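Local coordinates for taurine:2-oxoglutarate aminotransferase (Bifidobacterium kashiwanohense PV20-2, PDB 6JIX), which probably transfers the amino group of taurine to 2-oxoglutarate, using pyridoxal 5'-phosphate as its cofactor, at residues A[13-16]-A[17-21]; A[393-396]-A[397-400]. All coordinates share one frame; numbering follows the deposited sequence.

Contact 1 of 2, residues A[13-16]-A[17-21]; sequences SLHS and EYVMQ. With GLU (glutamic acid), chain F.
Tyr18 N and Val19 N turn back to Leu14 O and His15 O as the last helical bonds of helix 8-18, at 2.8 Å and 3.1 Å respectively, before the chain gives up its helical course at Val19 and extends towards Gln21. The main side-chain contact starts from His15. A chi1 of 173° swings the ring away from the backbone N, and the imidazole leans outward and onward, over Val19 and toward Gln21. Val19 CB sits over one ring face, 3.8 Å from the His15 ring centroid, in a CH-pi contact a little off-centre. The valine's CG1 methyl reaches round to His15 CE1 at 3.5 Å. At the ring edge, His15 NE2 donates to Gln21 OE1 over 2.9 Å. The acceptor lies close to the imidazole plane, but the donor stands above the amide's carbonyl plane, and the bond is bent, with an N-H...O angle of 130°. This bond helps to fix which way the Gln21 amide is turned: NE2 faces the other way and comes 2.6 Å from OE2 of the bound glutamate; it donates to Pro84 O of the second subunit. On another side of the helix, Leu14 CD2 lies alongside Tyr18, 4.1 Å from its CE2, with the two side chains pointing the same way. Ser16 OG is taken up by Gly28 O, and Arg109 of the second subunit binds Ser16 O and Val19 O. The whole is a helix C-terminus at the dimer interface that leads straight into a glutamate pocket, where His15 stands as second shell behind Gln21 and Trp23 NE1 also bonds the ligand.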
loop_
_atom_site.group_PDB
_atom_site.type_symbol
_atom_site.label_atom_id
_atom_site.label_comp_id
_atom_site.label_asym_id
_atom_site.label_seq_id
_atom_site.Cartn_x
_atom_site.Cartn_y
_atom_site.Cartn_z
ATOM N N SER A 13 -5.054 -26.133 -4.351
ATOM C CA SER A 13 -3.908 -26.585 -5.129
ATOM C C SER A 13 -3.251 -25.422 -5.861
ATOM O O SER A 13 -2.020 -25.287 -5.850
ATOM C CB SER A 13 -4.345 -27.682 -6.104
ATOM O OG SER A 13 -3.590 -27.648 -7.311
ATOM N N LEU A 14 -4.054 -24.594 -6.541
ATOM C CA LEU A 14 -3.513 -23.437 -7.249
ATOM C C LEU A 14 -2.837 -22.465 -6.287
ATOM O O LEU A 14 -1.797 -21.880 -6.611
ATOM C CB LEU A 14 -4.617 -22.742 -8.049
ATOM C CG LEU A 14 -5.080 -23.604 -9.221
ATOM C CD1 LEU A 14 -5.479 -22.749 -10.380
ATOM C CD2 LEU A 14 -3.954 -24.528 -9.621
ATOM N N HIS A 15 -3.420 -22.262 -5.106
ATOM C CA HIS A 15 -2.780 -21.396 -4.121
ATOM C C HIS A 15 -1.428 -21.965 -3.699
ATOM O O HIS A 15 -0.426 -21.244 -3.646
ATOM C CB HIS A 15 -3.692 -21.197 -2.903
ATOM C CG HIS A 15 -3.033 -20.456 -1.774
ATOM N ND1 HIS A 15 -3.339 -19.148 -1.463
ATOM C CD2 HIS A 15 -2.077 -20.840 -0.892
ATOM C CE1 HIS A 15 -2.597 -18.757 -0.441
ATOM N NE2 HIS A 15 -1.825 -19.765 -0.073
ATOM N N SER A 16 -1.390 -23.264 -3.381
ATOM C CA SER A 16 -0.155 -23.889 -2.917
ATOM C C SER A 16 0.943 -23.829 -3.962
ATOM O O SER A 16 2.131 -23.843 -3.618
ATOM C CB SER A 16 -0.421 -25.344 -2.542
ATOM O OG SER A 16 -0.701 -25.447 -1.167
ATOM N N GLU A 17 0.566 -23.744 -5.233
ATOM C CA GLU A 17 1.488 -23.837 -6.354
ATOM C C GLU A 17 1.887 -22.480 -6.920
ATOM O O GLU A 17 3.021 -22.324 -7.387
ATOM C CB GLU A 17 0.849 -24.689 -7.457
ATOM C CG GLU A 17 1.794 -25.361 -8.446
ATOM C CD GLU A 17 1.043 -26.003 -9.623
ATOM O OE1 GLU A 17 1.643 -26.104 -10.722
ATOM O OE2 GLU A 17 -0.145 -26.394 -9.444
ATOM N N TYR A 18 0.986 -21.492 -6.882
ATOM C CA TYR A 18 1.161 -20.245 -7.613
ATOM C C TYR A 18 1.092 -18.982 -6.764
ATOM O O TYR A 18 1.451 -17.915 -7.267
ATOM C CB TYR A 18 0.098 -20.125 -8.717
ATOM C CG TYR A 18 0.263 -21.079 -9.869
ATOM C CD1 TYR A 18 1.087 -20.766 -10.939
ATOM C CD2 TYR A 18 -0.421 -22.284 -9.899
ATOM C CE1 TYR A 18 1.237 -21.636 -12.004
ATOM C CE2 TYR A 18 -0.277 -23.166 -10.969
ATOM C CZ TYR A 18 0.555 -22.834 -12.017
ATOM O OH TYR A 18 0.705 -23.689 -13.083
ATOM N N VAL A 19 0.596 -19.052 -5.532
ATOM C CA VAL A 19 0.421 -17.884 -4.667
ATOM C C VAL A 19 1.631 -17.760 -3.756
ATOM O O VAL A 19 2.116 -18.761 -3.216
ATOM C CB VAL A 19 -0.873 -17.990 -3.826
ATOM C CG1 VAL A 19 -0.997 -16.803 -2.877
ATOM C CG2 VAL A 19 -2.104 -18.102 -4.712
ATOM N N MET A 20 2.098 -16.539 -3.542
ATOM C CA MET A 20 3.171 -16.319 -2.585
ATOM C C MET A 20 2.571 -15.932 -1.230
ATOM O O MET A 20 1.977 -14.859 -1.077
ATOM C CB MET A 20 4.171 -15.288 -3.101
ATOM C CG MET A 20 5.512 -15.421 -2.383
ATOM S SD MET A 20 6.959 -14.889 -3.314
ATOM C CE MET A 20 7.705 -16.476 -3.592
ATOM N N GLN A 21 2.733 -16.825 -0.256
ATOM C CA GLN A 21 2.140 -16.696 1.069
ATOM C C GLN A 21 2.991 -15.808 1.979
ATOM O O GLN A 21 4.213 -15.967 2.051
ATOM C CB GLN A 21 2.016 -18.079 1.691
ATOM C CG GLN A 21 1.258 -18.102 2.958
ATOM C CD GLN A 21 -0.132 -17.635 2.753
ATOM O OE1 GLN A 21 -1.015 -18.422 2.392
ATOM N NE2 GLN A 21 -0.354 -16.341 2.961
HETATM N N GLU F . -0.230 -12.387 8.853
HETATM C CA GLU F . -0.105 -12.586 7.408
HETATM C C GLU F . -0.167 -11.276 6.611
HETATM O O GLU F . 0.245 -10.193 7.128
HETATM C CB GLU F . -1.205 -13.595 7.077
HETATM C CG GLU F . -0.800 -14.523 5.943
HETATM C CD GLU F . -0.291 -15.893 6.371
HETATM O OE1 GLU F . -0.159 -16.225 7.581
HETATM O OE2 GLU F . -0.002 -16.704 5.461
HETATM O OXT GLU F . -0.561 -11.295 5.413
#

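Contact 2 of 2, residues A[393-396]-A[397-400]; sequences SVMP and QIMA
Met399 N donates to Met395 O at 2.9 Å, an i to i+4 helical bond that is nearly linear (164°) and meets the carbonyl almost end-on. One residue on, Ala400 N reaches Pro396 O at 2.8 Å, a more bent bond whose donor is tilted from the carbonyl plane; Ala400 N has a second, weak acceptor in Gln397 O at 3.2 Å. Upstream, the amide of Met395 lies too early in the helix for a carbonyl one turn back, and the Ser393 hydroxyl takes it instead: Met395 N to Ser393 OG is 3.0 Å. The next residue, Pro396, has no N-H to satisfy. A serine side chain capping the N-terminal end of a helix, with proline in the first turn, is a familiar way to begin one, and here it starts helix 395-404, which packs on strand 415-418 of the three-stranded antiparallel sheet and on helix 426-447. Apolar side chains fill that face. Met395 is bent at chi2 (-72°) and again at chi3, turning its terminal methyl onward, toward Ile398 and Met399; its SD lies 3.9 Å from Ile398 CD1, and the two side chains run side by side. Its methyl also meets that of Met399, CE to CE 4.1 Å, with the two chains passing at a slant. Ile398 carries its CG1 branch anti to the carbonyl carbon, which sends CD1 to the methionine, while the residue also touches Ile416, Val439, Val443 and Leu447. Cutting Ile398 back to an alanine would take CD1 from beside Met395 SD and probably open a gap toward helix 426-447. Ile416 also touches both methionines, and the Met399 side chain lies about 4 Å from that of Thr409, which binds a glutamate.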
loop_
_atom_site.group_PDB
_atom_site.type_symbol
_atom_site.label_atom_id
_atom_site.label_comp_id
_atom_site.label_asym_id
_atom_site.label_seq_id
_atom_site.Cartn_x
_atom_site.Cartn_y
_atom_site.Cartn_z
ATOM N N SER A 393 7.901 -22.451 18.368
ATOM C CA SER A 393 6.831 -22.072 19.279
ATOM C C SER A 393 5.706 -23.105 19.238
ATOM O O SER A 393 5.256 -23.506 18.162
ATOM C CB SER A 393 6.299 -20.693 18.898
ATOM O OG SER A 393 5.010 -20.477 19.433
ATOM N N VAL A 394 5.247 -23.536 20.419
ATOM C CA VAL A 394 4.095 -24.432 20.500
ATOM C C VAL A 394 2.772 -23.709 20.342
ATOM O O VAL A 394 1.721 -24.359 20.328
ATOM C CB VAL A 394 4.006 -25.177 21.846
ATOM C CG1 VAL A 394 5.192 -26.078 22.029
ATOM C CG2 VAL A 394 3.894 -24.178 22.997
ATOM N N MET A 395 2.778 -22.383 20.255
ATOM C CA MET A 395 1.511 -21.669 20.198
ATOM C C MET A 395 0.678 -22.034 18.971
ATOM O O MET A 395 -0.556 -22.101 19.102
ATOM C CB MET A 395 1.779 -20.161 20.294
ATOM C CG MET A 395 2.532 -19.781 21.567
ATOM S SD MET A 395 1.555 -19.895 23.094
ATOM C CE MET A 395 0.020 -19.141 22.588
ATOM N N PRO A 396 1.250 -22.301 17.791
ATOM C CA PRO A 396 0.392 -22.725 16.669
ATOM C C PRO A 396 -0.381 -24.005 16.957
ATOM O O PRO A 396 -1.523 -24.149 16.504
ATOM C CB PRO A 396 1.389 -22.883 15.509
ATOM C CG PRO A 396 2.489 -21.943 15.839
ATOM C CD PRO A 396 2.615 -21.966 17.342
ATOM N N GLN A 397 0.217 -24.946 17.687
ATOM C CA GLN A 397 -0.504 -26.125 18.160
ATOM C C GLN A 397 -1.806 -25.740 18.860
ATOM O O GLN A 397 -2.869 -26.307 18.582
ATOM C CB GLN A 397 0.394 -26.887 19.129
ATOM C CG GLN A 397 0.449 -28.372 18.980
ATOM C CD GLN A 397 1.505 -28.965 19.893
ATOM O OE1 GLN A 397 2.664 -28.529 19.894
ATOM N NE2 GLN A 397 1.097 -29.927 20.723
ATOM N N ILE A 398 -1.725 -24.785 19.796
ATOM C CA ILE A 398 -2.902 -24.304 20.521
ATOM C C ILE A 398 -3.881 -23.626 19.572
ATOM O O ILE A 398 -5.102 -23.819 19.662
ATOM C CB ILE A 398 -2.476 -23.329 21.630
ATOM C CG1 ILE A 398 -1.369 -23.923 22.495
ATOM C CG2 ILE A 398 -3.690 -22.884 22.429
ATOM C CD1 ILE A 398 -0.839 -22.946 23.513
ATOM N N MET A 399 -3.356 -22.800 18.664
ATOM C CA MET A 399 -4.196 -22.122 17.688
ATOM C C MET A 399 -4.924 -23.129 16.810
ATOM O O MET A 399 -6.054 -22.873 16.381
ATOM C CB MET A 399 -3.340 -21.175 16.847
ATOM C CG MET A 399 -3.611 -19.680 17.052
ATOM S SD MET A 399 -3.800 -19.126 18.754
ATOM C CE MET A 399 -2.102 -18.681 19.163
ATOM N N ALA A 400 -4.296 -24.283 16.547
ATOM C CA ALA A 400 -4.906 -25.331 15.729
ATOM C C ALA A 400 -5.927 -26.146 16.516
ATOM O O ALA A 400 -6.973 -26.517 15.977
ATOM C CB ALA A 400 -3.826 -26.246 15.164
#

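How the contacts relate
Contact 1 comes first along the chain, at the C-terminal end of helix 8-18; contact 2 follows late in the chain, where helix 395-404 begins. The two share no helix or sheet. Their centres are 23 Å apart and their nearest atoms about 13 Å, so they do not touch. Their surroundings differ too: residues 13-21 lie against the second subunit, whereas no other protein chain of the assembly reaches residues 393-400. Both nevertheless approach bound glutamate, Gln21 directly and the Met399 side chain at about 6 Å from a bound glutamate, and the side chains of Pro396 and His24 are about 8 Å apart. An early and a late segment thus each come near bound glutamate.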